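Local coordinates for protein type III effector HopA1 (Pseudomonas syringae pv. tomato str. DC3000, PDB 4RSX) that probably acts inside plant cells as an effector delivered by the bacterial type III secretion system, at residues Ala220-Asp225 and Ser243-Asp248. Numbering follows the deposited sequence.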
loop_
_atom_site.group_PDB
_atom_site.type_symbol
_atom_site.label_atom_id
_atom_site.label_comp_id
_atom_site.label_asym_id
_atom_site.label_seq_id
_atom_site.Cartn_x
_atom_site.Cartn_y
_atom_site.Cartn_z
ATOM N N ALA A 220 -11.447 4.676 -6.882
ATOM C CA ALA A 220 -11.805 4.949 -8.277
ATOM C C ALA A 220 -13.304 4.737 -8.444
ATOM O O ALA A 220 -13.993 5.500 -9.146
ATOM C CB ALA A 220 -11.028 4.030 -9.237
ATOM N N GLU A 221 -13.810 3.701 -7.778
ATOM C CA GLU A 221 -15.198 3.299 -7.958
ATOM C C GLU A 221 -16.168 4.217 -7.217
ATOM O O GLU A 221 -17.297 4.427 -7.662
ATOM C CB GLU A 221 -15.376 1.795 -7.655
ATOM C CG GLU A 221 -14.772 0.942 -8.801
ATOM C CD GLU A 221 -14.664 -0.552 -8.501
ATOM O OE1 GLU A 221 -14.490 -1.342 -9.464
ATOM O OE2 GLU A 221 -14.738 -0.942 -7.315
ATOM N N VAL A 222 -15.712 4.799 -6.108
ATOM C CA VAL A 222 -16.462 5.865 -5.452
ATOM C C VAL A 222 -16.688 7.022 -6.451
ATOM O O VAL A 222 -17.791 7.592 -6.537
ATOM C CB VAL A 222 -15.711 6.388 -4.199
ATOM C CG1 VAL A 222 -16.349 7.658 -3.666
ATOM C CG2 VAL A 222 -15.667 5.321 -3.111
ATOM N N ILE A 223 -15.640 7.359 -7.200
ATOM C CA ILE A 223 -15.714 8.451 -8.167
ATOM C C ILE A 223 -16.699 8.128 -9.295
ATOM O O ILE A 223 -17.494 8.987 -9.688
ATOM C CB ILE A 223 -14.325 8.765 -8.771
ATOM C CG1 ILE A 223 -13.397 9.356 -7.706
ATOM C CG2 ILE A 223 -14.451 9.740 -9.947
ATOM C CD1 ILE A 223 -11.947 9.451 -8.154
ATOM N N SER A 224 -16.641 6.901 -9.815
ATOM C CA SER A 224 -17.595 6.447 -10.833
ATOM C C SER A 224 -19.023 6.658 -10.368
ATOM O O SER A 224 -19.865 7.164 -11.116
ATOM C CB SER A 224 -17.414 4.959 -11.134
ATOM O OG SER A 224 -16.143 4.721 -11.687
ATOM N N ASP A 225 -19.298 6.244 -9.137
ATOM C CA ASP A 225 -20.628 6.418 -8.575
ATOM C C ASP A 225 -21.034 7.887 -8.557
ATOM O O ASP A 225 -22.121 8.235 -9.014
ATOM C CB ASP A 225 -20.706 5.837 -7.161
ATOM C CG ASP A 225 -20.651 4.319 -7.149
ATOM O OD1 ASP A 225 -20.916 3.696 -8.210
ATOM O OD2 ASP A 225 -20.347 3.756 -6.072
ATOM N N SER A 243 -19.803 8.532 1.558
ATOM C CA SER A 243 -20.651 8.046 2.634
ATOM C C SER A 243 -21.382 6.777 2.226
ATOM O O SER A 243 -21.365 5.802 2.971
ATOM C CB SER A 243 -21.673 9.099 3.063
ATOM O OG SER A 243 -21.029 10.145 3.753
ATOM N N ALA A 244 -22.012 6.789 1.049
ATOM C CA ALA A 244 -22.841 5.660 0.612
ATOM C C ALA A 244 -22.009 4.389 0.409
ATOM O O ALA A 244 -22.534 3.262 0.433
ATOM C CB ALA A 244 -23.603 6.013 -0.667
ATOM N N ASN A 245 -20.710 4.576 0.195
ATOM C CA ASN A 245 -19.795 3.454 -0.031
ATOM C C ASN A 245 -19.044 3.062 1.222
ATOM O O ASN A 245 -18.264 2.120 1.207
ATOM C CB ASN A 245 -18.801 3.769 -1.144
ATOM C CG ASN A 245 -19.379 3.517 -2.505
ATOM O OD1 ASN A 245 -19.557 2.361 -2.895
ATOM N ND2 ASN A 245 -19.700 4.592 -3.240
ATOM N N GLY A 246 -19.289 3.790 2.305
ATOM C CA GLY A 246 -18.783 3.397 3.602
ATOM C C GLY A 246 -17.564 4.171 4.063
ATOM O O GLY A 246 -16.976 3.850 5.103
ATOM N N TYR A 247 -17.181 5.194 3.307
ATOM C CA TYR A 247 -16.023 5.994 3.687
ATOM C C TYR A 247 -16.426 7.315 4.332
ATOM O O TYR A 247 -17.595 7.708 4.304
ATOM C CB TYR A 247 -15.121 6.230 2.478
ATOM C CG TYR A 247 -14.674 4.943 1.824
ATOM C CD1 TYR A 247 -13.691 4.159 2.398
ATOM C CD2 TYR A 247 -15.242 4.513 0.627
ATOM C CE1 TYR A 247 -13.282 2.979 1.803
ATOM C CE2 TYR A 247 -14.836 3.335 0.021
ATOM C CZ TYR A 247 -13.859 2.566 0.620
ATOM O OH TYR A 247 -13.444 1.389 0.034
ATOM N N ASP A 248 -15.449 7.988 4.919
ATOM C CA ASP A 248 -15.687 9.260 5.587
ATOM C C ASP A 248 -15.743 10.364 4.518
ATOM O O ASP A 248 -14.803 10.536 3.740
ATOM C CB ASP A 248 -14.578 9.490 6.623
ATOM C CG ASP A 248 -14.756 10.776 7.421
ATOM O OD1 ASP A 248 -15.234 11.780 6.862
ATOM O OD2 ASP A 248 -14.403 10.786 8.617
#
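V222 and D225, one turn apart on helix 215-228, reach across to N245 and Y247 at the C-terminal end of helix 234-245, where a Schellman motif closes the helix. The two helices follow one another in sequence and pack together in the helical part of this C-terminal alpha/beta portion of HopA1, away from its antiparallel sheet.

The polar half of the contact is an amide pointing one N-H at a carboxylate oxygen in nearly the same plane. N245 ND2 donates to D225 OD2 at 3.0 Å, with an N-H...O angle of 159°. The acceptor uses its anti lone pair, the one turned away from OD1, and it sits close to the amide plane; carboxylate and amide are only 9° from coplanar. OD1 of D225 is left to a salt bridge with R228, so the carboxylate is gripped through both oxygens. ND2 of N245 also donates back to the carbonyl of S241 in its own helix, and these two acceptors together should fix the rotation of the amide.

Next to this bond is the apolar half, carried by one methyl. In V222, chi1 of 169° sets CG1 anti to the backbone N, while CG2 stands anti to the carbonyl carbon and makes the contacts with both partners. It comes within 4.0 Å of N245 CB and meets the Y247 ring at an oblique tilt. L242 packs on both V222 and Y247, and R219 adds a cation-pi contact to the same ring.

The turn between N245 and Y247 is made by G246, whose positive phi takes the chain out of the helix while its N bonds S243 O at 3.0 Å. Beyond the turn Y247 points toward helix 215-228, with its CE2 3.8 Å from V222 CG2.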